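Local coordinates for protein Exo beta-1,2-glucooligosaccharide sophorohydrolase (non-reducing end) (Parabacteroides distasonis ATCC 8503, PDB 5Z06) that hydrolyses linear beta-1,2-glucan and beta-1,2-glucooligosaccharides of four or more units as an exo-type glycoside hydrolase, releasing sophorose from the non-reducing end, at residues Glu83-Ser88 against Leu180-Pro185. Numbering follows the deposited sequence.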
ATOM      1  N   GLU A  83       9.591  19.239  12.466  1.00 40.89           N
ATOM      2  CA  GLU A  83       9.054  19.818  13.694  1.00 42.25           C
ATOM      3  C   GLU A  83       8.293  21.056  13.252  1.00 40.10           C
ATOM      4  O   GLU A  83       8.863  21.909  12.585  1.00 36.40           O
ATOM      5  CB  GLU A  83      10.156  20.130  14.689  1.00 45.25           C
ATOM      6  CG  GLU A  83      10.852  18.864  15.168  1.00 47.92           C
ATOM      7  CD  GLU A  83      11.821  19.117  16.304  1.00 52.08           C
ATOM      8  OE1 GLU A  83      12.067  20.301  16.631  1.00 56.58           O
ATOM      9  OE2 GLU A  83      12.330  18.130  16.875  1.00 54.94           O
ATOM     10  N   PRO A  84       6.974  21.093  13.518  1.00 39.83           N
ATOM     11  CA  PRO A  84       6.209  22.173  12.981  1.00 41.07           C
ATOM     12  C   PRO A  84       6.070  23.292  13.998  1.00 41.29           C
ATOM     13  O   PRO A  84       6.082  23.038  15.196  1.00 36.95           O
ATOM     14  CB  PRO A  84       4.856  21.524  12.731  1.00 41.04           C
ATOM     15  CG  PRO A  84       4.695  20.553  13.854  1.00 42.13           C
ATOM     16  CD  PRO A  84       6.102  20.138  14.240  1.00 43.84           C
ATOM     17  N   SER A  85       5.959  24.515  13.499  1.00 43.25           N
ATOM     18  CA  SER A  85       5.603  25.676  14.311  1.00 48.14           C
ATOM     19  C   SER A  85       4.274  26.282  13.908  1.00 47.27           C
ATOM     20  O   SER A  85       3.716  27.066  14.669  1.00 47.18           O
ATOM     21  CB  SER A  85       6.663  26.759  14.165  1.00 48.86           C
ATOM     22  OG  SER A  85       7.842  26.392  14.835  1.00 54.95           O
ATOM     23  N   THR A  86       3.769  25.939  12.721  1.00 47.33           N
ATOM     24  CA  THR A  86       2.639  26.650  12.139  1.00 46.28           C
ATOM     25  C   THR A  86       1.622  25.670  11.561  1.00 43.20           C
ATOM     26  O   THR A  86       1.988  24.615  11.057  1.00 44.63           O
ATOM     27  CB  THR A  86       3.084  27.636  11.036  1.00 47.47           C
ATOM     28  OG1 THR A  86       3.485  26.910   9.879  1.00 52.45           O
ATOM     29  CG2 THR A  86       4.256  28.511  11.492  1.00 50.86           C
ATOM     30  N   LEU A  87       0.349  26.024  11.675  1.00 38.92           N
ATOM     31  CA  LEU A  87      -0.701  25.418  10.885  1.00 34.64           C
ATOM     32  C   LEU A  87      -0.885  26.310   9.684  1.00 34.02           C
ATOM     33  O   LEU A  87      -1.420  27.412   9.795  1.00 34.16           O
ATOM     34  CB  LEU A  87      -1.989  25.328  11.673  1.00 34.08           C
ATOM     35  CG  LEU A  87      -3.241  24.911  10.899  1.00 32.84           C
ATOM     36  CD1 LEU A  87      -3.093  23.487  10.384  1.00 32.92           C
ATOM     37  CD2 LEU A  87      -4.441  25.028  11.813  1.00 32.62           C
ATOM     38  N   SER A  88      -0.407  25.849   8.540  1.00 33.56           N
ATOM     39  CA  SER A  88      -0.604  26.549   7.288  1.00 34.10           C
ATOM     40  C   SER A  88      -1.815  25.977   6.534  1.00 37.36           C
ATOM     41  O   SER A  88      -2.027  24.772   6.518  1.00 36.59           O
ATOM     42  CB  SER A  88       0.642  26.458   6.445  1.00 35.10           C
ATOM     43  OG  SER A  88       0.385  26.847   5.116  1.00 34.91           O
ATOM     44  N   LEU A 180       3.713  23.082   9.214  1.00 35.53           N
ATOM     45  CA  LEU A 180       4.974  23.441   8.569  1.00 38.44           C
ATOM     46  C   LEU A 180       5.932  23.974   9.619  1.00 41.62           C
ATOM     47  O   LEU A 180       5.493  24.445  10.668  1.00 40.10           O
ATOM     48  CB  LEU A 180       4.767  24.523   7.523  1.00 38.95           C
ATOM     49  CG  LEU A 180       4.009  24.138   6.259  1.00 40.46           C
ATOM     50  CD1 LEU A 180       3.740  25.363   5.393  1.00 39.25           C
ATOM     51  CD2 LEU A 180       4.786  23.113   5.448  1.00 42.20           C
ATOM     52  N   PRO A 181       7.244  23.903   9.340  1.00 40.17           N
ATOM     53  CA  PRO A 181       8.189  24.433  10.305  1.00 43.23           C
ATOM     54  C   PRO A 181       8.221  25.959  10.231  1.00 43.04           C
ATOM     55  O   PRO A 181       7.814  26.529   9.225  1.00 39.24           O
ATOM     56  CB  PRO A 181       9.518  23.805   9.878  1.00 41.72           C
ATOM     57  CG  PRO A 181       9.357  23.533   8.435  1.00 41.24           C
ATOM     58  CD  PRO A 181       7.914  23.262   8.196  1.00 40.00           C
ATOM     59  N   ALA A 182       8.673  26.603  11.307  1.00 47.98           N
ATOM     60  CA  ALA A 182       8.812  28.064  11.343  1.00 50.74           C
ATOM     61  C   ALA A 182       9.729  28.532  10.226  1.00 48.83           C
ATOM     62  O   ALA A 182       9.401  29.442   9.476  1.00 48.57           O
ATOM     63  CB  ALA A 182       9.366  28.499  12.683  1.00 54.72           C
ATOM     64  N   SER A 183      10.879  27.882  10.114  1.00 49.28           N
ATOM     65  CA  SER A 183      11.788  28.104   8.987  1.00 49.53           C
ATOM     66  C   SER A 183      11.399  27.157   7.857  1.00 48.28           C
ATOM     67  O   SER A 183      11.617  25.951   7.957  1.00 43.91           O
ATOM     68  CB  SER A 183      13.242  27.843   9.410  1.00 49.87           C
ATOM     69  OG  SER A 183      14.134  28.118   8.347  1.00 49.72           O
ATOM     70  N   LEU A 184      10.825  27.701   6.789  1.00 47.83           N
ATOM     71  CA  LEU A 184      10.496  26.895   5.632  1.00 49.99           C
ATOM     72  C   LEU A 184      11.785  26.381   5.013  1.00 52.21           C
ATOM     73  O   LEU A 184      12.720  27.158   4.837  1.00 52.83           O
ATOM     74  CB  LEU A 184       9.729  27.707   4.594  1.00 48.52           C
ATOM     75  CG  LEU A 184       8.369  28.233   5.049  1.00 49.82           C
ATOM     76  CD1 LEU A 184       7.732  29.042   3.927  1.00 51.02           C
ATOM     77  CD2 LEU A 184       7.454  27.112   5.521  1.00 49.86           C
ATOM     78  N   PRO A 185      11.848  25.072   4.692  1.00 52.86           N
ATOM     79  CA  PRO A 185      12.991  24.571   3.917  1.00 52.75           C
ATOM     80  C   PRO A 185      13.177  25.415   2.661  1.00 51.56           C
ATOM     81  O   PRO A 185      12.193  25.776   2.021  1.00 50.29           O
ATOM     82  CB  PRO A 185      12.582  23.143   3.535  1.00 51.48           C
ATOM     83  CG  PRO A 185      11.537  22.758   4.510  1.00 53.86           C
ATOM     84  CD  PRO A 185      10.869  24.014   4.994  1.00 51.76           C
TER
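Thr86 and Leu180 form an antiparallel hydrogen-bonded pair where strand 86-93 begins and strand 169-180 ends. Leu180 N donates to Thr86 O at 3.0 Å, and Leu180 O accepts from Thr86 N at 3.1 Å, almost in line with its carbonyl bond. The same oxygen takes a second amide, Ser85 N to Leu180 O at 2.9 Å. Two successive residues thus face one on the partner strand, which defines a classic beta bulge.

A third, longer donor is the hydroxyl of Thr86: OG1 lies 3.3 Å from Leu180 O and comes from above the carbonyl plane, 54° out of it, not along a lone pair. It gets there because chi1 of 72° sets OG1 between the backbone N and the carbonyl carbon. A valine in its place would probably leave Leu180 O with the two amides alone, its hydroxyl donor lost.

The remaining contacts are apolar or weakly polar. On the face shared by Thr86 and Leu180, the leucine side chain reaches along to Ser88, whose CB meets Leu180 CD1 at 3.5 Å, tight for two carbons; Tyr264 also touches this leucine. At the bulge itself, Ser85 OG lies 3.4 Å from Ala182 CB. Pro181 CA lies 3.5 Å from Glu83 O, a CA-H...O contact bent to 122° at the hydrogen.

Leu87 hydrogen-bonds through its backbone to Ile137 of strand 132-138, and Ser85 to Leu139 just beyond it. Two amides and a poorly directed third donor, the hydroxyl, meet Leu180 O, so the carbonyl is probably satisfied mainly by the bulge amides, which tie the bulged start of strand 86-93 to the end of strand 169-180, just before the chain leaves the sheet.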